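Local coordinates for tRNA(Phe) 7-((3-amino-3-carboxypropyl)-4-demethylwyosine(37)-N(4))-methyltransferase 1 (PDB 2IT2), which probably methylates, with S-adenosyl-L-methionine as methyl donor, the N-4 position of a wyosine precursor at position 37 of tRNA(Phe) during wyosine derivative biosynthesis, at residues 80-84 / 85-89; 29-33 / 34-38; 113-116 / 117-121. One frame throughout, in Å; residues are numbered along the deposited sequence.

Contact 1: residues 80-84 / 85-89; sequences REVSL and YEVLE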
loop_
_atom_site.group_PDB
_atom_site.type_symbol
_atom_site.label_atom_id
_atom_site.label_comp_id
_atom_site.label_asym_id
_atom_site.label_seq_id
_atom_site.Cartn_x
_atom_site.Cartn_y
_atom_site.Cartn_z
ATOM N N ARG B 80 -7.044 -16.921 8.473
ATOM C CA ARG B 80 -7.755 -17.903 7.670
ATOM C C ARG B 80 -9.072 -17.333 7.151
ATOM O O ARG B 80 -9.573 -16.323 7.628
ATOM C CB ARG B 80 -8.026 -19.127 8.545
ATOM C CG ARG B 80 -6.815 -20.057 8.635
ATOM C CD ARG B 80 -7.162 -21.390 9.308
ATOM N NE ARG B 80 -5.956 -22.199 9.502
ATOM C CZ ARG B 80 -5.338 -22.112 10.695
ATOM N NH1 ARG B 80 -5.824 -21.324 11.639
ATOM N NH2 ARG B 80 -4.235 -22.831 10.922
ATOM N N GLU B 81 -9.795 -18.034 6.288
ATOM C CA GLU B 81 -11.154 -17.625 5.960
ATOM C C GLU B 81 -11.994 -17.803 7.220
ATOM O O GLU B 81 -11.708 -18.668 8.050
ATOM C CB GLU B 81 -11.711 -18.484 4.834
ATOM C CG GLU B 81 -10.875 -18.435 3.580
ATOM C CD GLU B 81 -11.407 -19.340 2.499
ATOM O OE1 GLU B 81 -12.475 -19.030 1.930
ATOM O OE2 GLU B 81 -10.751 -20.368 2.230
ATOM N N VAL B 82 -13.038 -16.994 7.357
ATOM C CA VAL B 82 -13.876 -17.045 8.545
ATOM C C VAL B 82 -15.339 -17.388 8.292
ATOM O O VAL B 82 -15.821 -17.396 7.162
ATOM C CB VAL B 82 -13.819 -15.692 9.304
ATOM C CG1 VAL B 82 -12.382 -15.364 9.693
ATOM C CG2 VAL B 82 -14.397 -14.583 8.427
ATOM N N SER B 83 -16.039 -17.685 9.379
ATOM C CA SER B 83 -17.455 -18.000 9.305
ATOM C C SER B 83 -18.188 -16.835 9.939
ATOM O O SER B 83 -17.569 -16.057 10.710
ATOM C CB SER B 83 -17.777 -19.273 10.071
ATOM O OG SER B 83 -17.362 -19.187 11.428
ATOM N N LEU B 84 -19.488 -16.699 9.627
ATOM C CA LEU B 84 -20.288 -15.592 10.175
ATOM C C LEU B 84 -20.290 -15.686 11.698
ATOM O O LEU B 84 -20.269 -14.675 12.346
ATOM C CB LEU B 84 -21.725 -15.644 9.683
ATOM C CG LEU B 84 -22.682 -14.457 9.632
ATOM C CD1 LEU B 84 -21.927 -13.138 9.376
ATOM C CD2 LEU B 84 -23.739 -14.799 8.544
ATOM N N TYR B 85 -20.293 -16.901 12.261
ATOM C CA TYR B 85 -20.289 -17.120 13.723
ATOM C C TYR B 85 -19.098 -16.460 14.391
ATOM O O TYR B 85 -19.255 -15.715 15.357
ATOM C CB TYR B 85 -20.272 -18.623 14.073
ATOM C CG TYR B 85 -20.071 -18.872 15.554
ATOM C CD1 TYR B 85 -21.111 -18.672 16.463
ATOM C CD2 TYR B 85 -18.836 -19.297 16.049
ATOM C CE1 TYR B 85 -20.929 -18.887 17.826
ATOM C CE2 TYR B 85 -18.643 -19.516 17.415
ATOM C CZ TYR B 85 -19.696 -19.312 18.296
ATOM O OH TYR B 85 -19.526 -19.534 19.644
ATOM N N GLU B 86 -17.909 -16.757 13.878
ATOM C CA GLU B 86 -16.681 -16.186 14.404
ATOM C C GLU B 86 -16.738 -14.657 14.409
ATOM O O GLU B 86 -16.396 -14.014 15.399
ATOM C CB GLU B 86 -15.476 -16.645 13.566
ATOM C CG GLU B 86 -15.063 -18.097 13.775
ATOM C CD GLU B 86 -13.868 -18.507 12.925
ATOM O OE1 GLU B 86 -13.980 -18.483 11.679
ATOM O OE2 GLU B 86 -12.821 -18.855 13.510
ATOM N N VAL B 87 -17.176 -14.079 13.297
ATOM C CA VAL B 87 -17.235 -12.631 13.184
ATOM C C VAL B 87 -18.252 -12.053 14.161
ATOM O O VAL B 87 -17.986 -11.054 14.825
ATOM C CB VAL B 87 -17.551 -12.213 11.722
ATOM C CG1 VAL B 87 -17.660 -10.702 11.621
ATOM C CG2 VAL B 87 -16.446 -12.725 10.786
ATOM N N LEU B 88 -19.408 -12.696 14.266
ATOM C CA LEU B 88 -20.438 -12.222 15.182
ATOM C C LEU B 88 -19.958 -12.233 16.627
ATOM O O LEU B 88 -20.290 -11.338 17.406
ATOM C CB LEU B 88 -21.685 -13.081 15.048
ATOM C CG LEU B 88 -22.358 -12.990 13.680
ATOM C CD1 LEU B 88 -23.374 -14.110 13.534
ATOM C CD2 LEU B 88 -23.008 -11.627 13.529
ATOM N N GLU B 89 -19.193 -13.258 16.989
ATOM C CA GLU B 89 -18.655 -13.361 18.342
ATOM C C GLU B 89 -17.711 -12.196 18.646
ATOM O O GLU B 89 -17.665 -11.708 19.774
ATOM C CB GLU B 89 -17.898 -14.675 18.517
ATOM C CG GLU B 89 -18.772 -15.901 18.417
ATOM C CD GLU B 89 -19.737 -16.017 19.575
ATOM O OE1 GLU B 89 -20.652 -15.172 19.689
ATOM O OE2 GLU B 89 -19.574 -16.960 20.378
HETATM O O HOH W 1 -11.231 -18.897 10.960
#
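Glu-86 OE1 is the polar hub of the turn that leads into helix 84-91. The backbone N of Ser-83 donates to it at 3.2 Å, along the lone pair that faces away from OE2, and a water lies 2.9 Å from OE1 and also within hydrogen-bonding distance of Glu-81 O. Ser-83 OG adds a weak bond to the same oxygen. In return, Glu-86 N points almost straight at Ser-83 OG, but at 3.5 Å this bond too is weak. With CG beside the backbone N (chi1 -73°) and the chain extended beyond it, the glutamate carboxylate reaches back past the start of the helix, where its negative charge probably also suits the helix dipole. Serine serves at the N-cap because its short hydroxyl can turn back toward an amide of the first turn. The ordinary helical bonds then take over: Val-87 N donates to Ser-83 O, and Leu-88 N reaches Leu-84 O at 2.9 Å with an N-H...O angle of 161°.

Beneath the polar cap, CG2 of Val-82 meets CG2 of Val-87 at 3.6 Å, the two buried branched side chains crossing at about a right angle. Leu-84 and Leu-88, one turn apart, approach more loosely, CG to CD1 at 4.0 Å, and both pack on Leu-170 of helix 167-194. Val-82 N is hydrogen-bonded to Asn-178 OD1 of that long helix, tying the turn to it. The reciprocal pairing of Ser-83 and Glu-86, with Val-82 and Val-87 touching across it, is a capping box with a hydrophobic staple at a helix N-terminus.

Contact 2: residues 29-33 / 34-38; sequences GEVDE and DIIPL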
loop_
_atom_site.group_PDB
_atom_site.type_symbol
_atom_site.label_atom_id
_atom_site.label_comp_id
_atom_site.label_asym_id
_atom_site.label_seq_id
_atom_site.Cartn_x
_atom_site.Cartn_y
_atom_site.Cartn_z
ATOM N N GLY B 29 6.415 -21.373 17.649
ATOM C CA GLY B 29 5.101 -21.373 17.036
ATOM C C GLY B 29 4.528 -19.983 16.805
ATOM O O GLY B 29 3.321 -19.797 16.948
ATOM N N GLU B 30 5.377 -19.020 16.437
ATOM C CA GLU B 30 4.963 -17.632 16.188
ATOM C C GLU B 30 4.817 -17.274 14.706
ATOM O O GLU B 30 4.400 -16.167 14.375
ATOM C CB GLU B 30 5.964 -16.662 16.828
ATOM C CG GLU B 30 6.117 -16.830 18.335
ATOM C CD GLU B 30 7.320 -16.088 18.889
ATOM O OE1 GLU B 30 8.212 -15.726 18.094
ATOM O OE2 GLU B 30 7.381 -15.884 20.120
ATOM N N VAL B 31 5.151 -18.202 13.815
ATOM C CA VAL B 31 5.045 -17.928 12.383
ATOM C C VAL B 31 3.738 -18.461 11.801
ATOM O O VAL B 31 3.309 -19.558 12.139
ATOM C CB VAL B 31 6.228 -18.561 11.619
ATOM C CG1 VAL B 31 6.164 -18.183 10.142
ATOM C CG2 VAL B 31 7.545 -18.104 12.240
ATOM N N ASP B 32 3.096 -17.676 10.939
ATOM C CA ASP B 32 1.855 -18.120 10.307
ATOM C C ASP B 32 2.206 -19.381 9.515
ATOM O O ASP B 32 2.914 -19.316 8.516
ATOM C CB ASP B 32 1.306 -17.032 9.373
ATOM C CG ASP B 32 0.988 -15.740 10.106
ATOM O OD1 ASP B 32 0.320 -15.809 11.162
ATOM O OD2 ASP B 32 1.396 -14.656 9.629
ATOM N N GLU B 33 1.708 -20.529 9.969
ATOM C CA GLU B 33 2.011 -21.807 9.325
ATOM C C GLU B 33 1.784 -21.857 7.819
ATOM O O GLU B 33 2.479 -22.581 7.107
ATOM C CB GLU B 33 1.212 -22.933 9.976
ATOM C CG GLU B 33 -0.285 -22.714 9.939
ATOM C CD GLU B 33 -0.807 -22.151 11.239
ATOM O OE1 GLU B 33 -0.252 -21.138 11.705
ATOM O OE2 GLU B 33 -1.767 -22.721 11.799
ATOM N N ASP B 34 0.802 -21.103 7.342
ATOM C CA ASP B 34 0.475 -21.059 5.919
ATOM C C ASP B 34 1.682 -20.787 5.024
ATOM O O ASP B 34 1.815 -21.394 3.960
ATOM C CB ASP B 34 -0.578 -19.975 5.667
ATOM C CG ASP B 34 -1.164 -20.035 4.264
ATOM O OD1 ASP B 34 -0.405 -19.942 3.273
ATOM O OD2 ASP B 34 -2.400 -20.177 4.156
ATOM N N ILE B 35 2.553 -19.876 5.451
ATOM C CA ILE B 35 3.717 -19.507 4.654
ATOM C C ILE B 35 5.049 -20.062 5.120
ATOM O O ILE B 35 6.095 -19.646 4.623
ATOM C CB ILE B 35 3.855 -17.981 4.550
ATOM C CG1 ILE B 35 4.003 -17.369 5.948
ATOM C CG2 ILE B 35 2.663 -17.417 3.804
ATOM C CD1 ILE B 35 4.206 -15.868 5.949
ATOM N N ILE B 36 5.031 -20.992 6.061
ATOM C CA ILE B 36 6.288 -21.560 6.514
ATOM C C ILE B 36 7.052 -22.182 5.341
ATOM O O ILE B 36 8.255 -21.975 5.204
ATOM C CB ILE B 36 6.047 -22.587 7.636
ATOM C CG1 ILE B 36 5.603 -21.837 8.892
ATOM C CG2 ILE B 36 7.310 -23.391 7.929
ATOM C CD1 ILE B 36 5.321 -22.739 10.070
ATOM N N PRO B 37 6.368 -22.949 4.475
ATOM C CA PRO B 37 7.087 -23.547 3.341
ATOM C C PRO B 37 7.748 -22.494 2.446
ATOM O O PRO B 37 8.875 -22.677 1.996
ATOM C CB PRO B 37 5.993 -24.308 2.610
ATOM C CG PRO B 37 5.084 -24.726 3.732
ATOM C CD PRO B 37 4.995 -23.480 4.563
ATOM N N LEU B 38 7.035 -21.398 2.196
ATOM C CA LEU B 38 7.539 -20.310 1.360
ATOM C C LEU B 38 8.754 -19.652 1.998
ATOM O O LEU B 38 9.734 -19.364 1.318
ATOM C CB LEU B 38 6.442 -19.262 1.126
ATOM C CG LEU B 38 6.822 -17.956 0.423
ATOM C CD1 LEU B 38 7.385 -18.233 -0.969
ATOM C CD2 LEU B 38 5.588 -17.077 0.343
#
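The loop between helices 11-27 and 36-43, which ends in a single 3-10 turn (Glu-33 and Asp-34), carries this contact, in which backbone bonds wind residues 32-36 into the start of the second helix. Ile-35 N donates to Asp-32 O at 3.1 Å, and Ile-36 N to Glu-33 O at 3.2 Å. Both donors lie above the plane of the carbonyl they meet, the second by 70°, consistent with the tighter winding of i to i+3 bonds. Pro-37 CD sits 3.7 Å from Glu-33 O, where a regular helix would have a donating amide; proline suits the first turn of a helix because its missing N-H costs little there.

Two branched residues close the turn on its apolar side: Val-31 CG1 touches Ile-36 CG1 at 3.9 Å, and both side chains also rest on Leu-26 of helix 11-27. Ile-36 CG1 lies beside its own backbone N (chi1 -70°), which directs CD1 back onto Glu-33 CA at 3.5 Å. Ile-35 lays CG1 against Asp-32 O at 3.4 Å while its buried side chain packs on Leu-108 and Leu-188. The acidic ends reach other parts of the fold: Asp-32 OD2 accepts from Ser-55 N, and Asp-34 OD2 forms a salt bridge with Lys-185.

Contact 3: residues 113-116 / 117-121; sequences KTLE and DAVKL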
loop_
_atom_site.group_PDB
_atom_site.type_symbol
_atom_site.label_atom_id
_atom_site.label_comp_id
_atom_site.label_asym_id
_atom_site.label_seq_id
_atom_site.Cartn_x
_atom_site.Cartn_y
_atom_site.Cartn_z
ATOM N N LYS B 113 21.131 -9.782 -1.561
ATOM C CA LYS B 113 22.565 -9.532 -1.575
ATOM C C LYS B 113 23.030 -8.358 -2.456
ATOM O O LYS B 113 23.998 -7.670 -2.113
ATOM C CB LYS B 113 23.298 -10.810 -1.980
ATOM C CG LYS B 113 24.804 -10.684 -1.924
ATOM C CD LYS B 113 25.459 -12.012 -2.213
ATOM C CE LYS B 113 26.970 -11.902 -2.099
ATOM N NZ LYS B 113 27.639 -13.216 -2.310
ATOM N N THR B 114 22.350 -8.131 -3.579
ATOM C CA THR B 114 22.714 -7.038 -4.489
ATOM C C THR B 114 21.467 -6.346 -5.009
ATOM O O THR B 114 20.358 -6.863 -4.875
ATOM C CB THR B 114 23.505 -7.554 -5.707
ATOM O OG1 THR B 114 22.640 -8.316 -6.556
ATOM C CG2 THR B 114 24.647 -8.426 -5.252
ATOM N N LEU B 115 21.649 -5.171 -5.604
ATOM C CA LEU B 115 20.520 -4.440 -6.142
ATOM C C LEU B 115 19.893 -5.242 -7.275
ATOM O O LEU B 115 18.676 -5.257 -7.442
ATOM C CB LEU B 115 20.963 -3.068 -6.642
ATOM C CG LEU B 115 19.847 -2.207 -7.237
ATOM C CD1 LEU B 115 18.737 -1.955 -6.205
ATOM C CD2 LEU B 115 20.462 -0.890 -7.722
ATOM N N GLU B 116 20.731 -5.913 -8.058
ATOM C CA GLU B 116 20.208 -6.727 -9.140
ATOM C C GLU B 116 19.338 -7.878 -8.623
ATOM O O GLU B 116 18.311 -8.194 -9.224
ATOM C CB GLU B 116 21.349 -7.297 -9.973
ATOM C CG GLU B 116 20.871 -8.043 -11.203
ATOM C CD GLU B 116 22.026 -8.572 -12.010
ATOM O OE1 GLU B 116 22.896 -7.757 -12.375
ATOM O OE2 GLU B 116 22.070 -9.794 -12.272
ATOM N N ASP B 117 19.756 -8.513 -7.526
ATOM C CA ASP B 117 18.991 -9.624 -6.957
ATOM C C ASP B 117 17.646 -9.101 -6.485
ATOM O O ASP B 117 16.627 -9.745 -6.684
ATOM C CB ASP B 117 19.728 -10.278 -5.780
ATOM C CG ASP B 117 20.996 -10.985 -6.206
ATOM O OD1 ASP B 117 20.968 -11.663 -7.257
ATOM O OD2 ASP B 117 22.013 -10.869 -5.489
ATOM N N ALA B 118 17.652 -7.924 -5.869
ATOM C CA ALA B 118 16.409 -7.340 -5.386
ATOM C C ALA B 118 15.431 -7.071 -6.524
ATOM O O ALA B 118 14.253 -7.412 -6.436
ATOM C CB ALA B 118 16.699 -6.063 -4.641
ATOM N N VAL B 119 15.907 -6.450 -7.599
ATOM C CA VAL B 119 15.023 -6.158 -8.723
ATOM C C VAL B 119 14.479 -7.433 -9.373
ATOM O O VAL B 119 13.331 -7.471 -9.821
ATOM C CB VAL B 119 15.751 -5.312 -9.775
ATOM C CG1 VAL B 119 14.865 -5.101 -10.996
ATOM C CG2 VAL B 119 16.132 -3.987 -9.165
ATOM N N LYS B 120 15.303 -8.475 -9.436
ATOM C CA LYS B 120 14.843 -9.732 -10.002
ATOM C C LYS B 120 13.682 -10.283 -9.178
ATOM O O LYS B 120 12.710 -10.773 -9.734
ATOM C CB LYS B 120 15.964 -10.761 -10.014
ATOM C CG LYS B 120 16.991 -10.526 -11.085
ATOM C CD LYS B 120 18.112 -11.540 -10.969
ATOM C CE LYS B 120 17.599 -12.981 -11.038
ATOM N NZ LYS B 120 16.858 -13.270 -12.297
ATOM N N LEU B 121 13.794 -10.205 -7.853
ATOM C CA LEU B 121 12.744 -10.715 -6.969
ATOM C C LEU B 121 11.471 -9.883 -7.066
ATOM O O LEU B 121 10.372 -10.425 -7.067
ATOM C CB LEU B 121 13.239 -10.741 -5.514
ATOM C CG LEU B 121 12.209 -11.066 -4.411
ATOM C CD1 LEU B 121 11.591 -12.435 -4.654
ATOM C CD2 LEU B 121 12.875 -11.044 -3.034
#
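Thr-114 holds OG1 between its backbone N and carbonyl carbon (chi1 70°), while Asp-117 sets its carboxylate beside its own N (chi1 -67°), and these two torsions bring the hydroxyl and the acid together at the start of helix 115-127. OG1 accepts from Asp-117 N at 3.0 Å with an N-H...O angle of 157°. It also lies 2.8 Å from Asp-117 OD2, a weak bond at most, since the hydroxyl proton has another acceptor within reach. The two side chains meet at a slant, and the threonine methyl CG2 rests 3.6 Å from OD2.

Thr-114 is thus the N-cap of the helix, a place that suits a short beta-hydroxyl able to bond an amide of the first turn. A negative aspartate three residues on probably interacts well with the positive end of the helix dipole. Helical bonding follows at once, Ala-118 N to Thr-114 O at 3.1 Å and Val-119 N to Leu-115 O at 3.0 Å, both donors slightly tilted from the carbonyl plane.

Val-119 CG2 lies 3.3 Å from Leu-115 O, and on the solvent side Lys-120 lays its CG 3.3 Å from Glu-116 O. Small Ala-118 probably helps the helix lie close on the sheet, where it meets Ile-135, Leu-143 and Val-145. Leu-115 and Val-119 also pack against Leu-2 and Ser-137, respectively, of the second subunit.

Overall arrangement
All three contacts lie at helix starts, spaced along the chain in the order contact 2, contact 1, contact 3. Contacts 1 and 2 have centres about 21 Å apart yet touch through a salt bridge, Arg-80 NH2 to Glu-33 OE2 at 2.6 Å, which joins the loop before helix 84-91 to the turn before helix 36-43. Both also lean on the long helix 167-194. Contact 3 lies across the chain's centre from contact 1, about 40 Å away between centres, and faces the second subunit. Contacts 2 and 3 come within about 8 Å at their nearest atoms without touching.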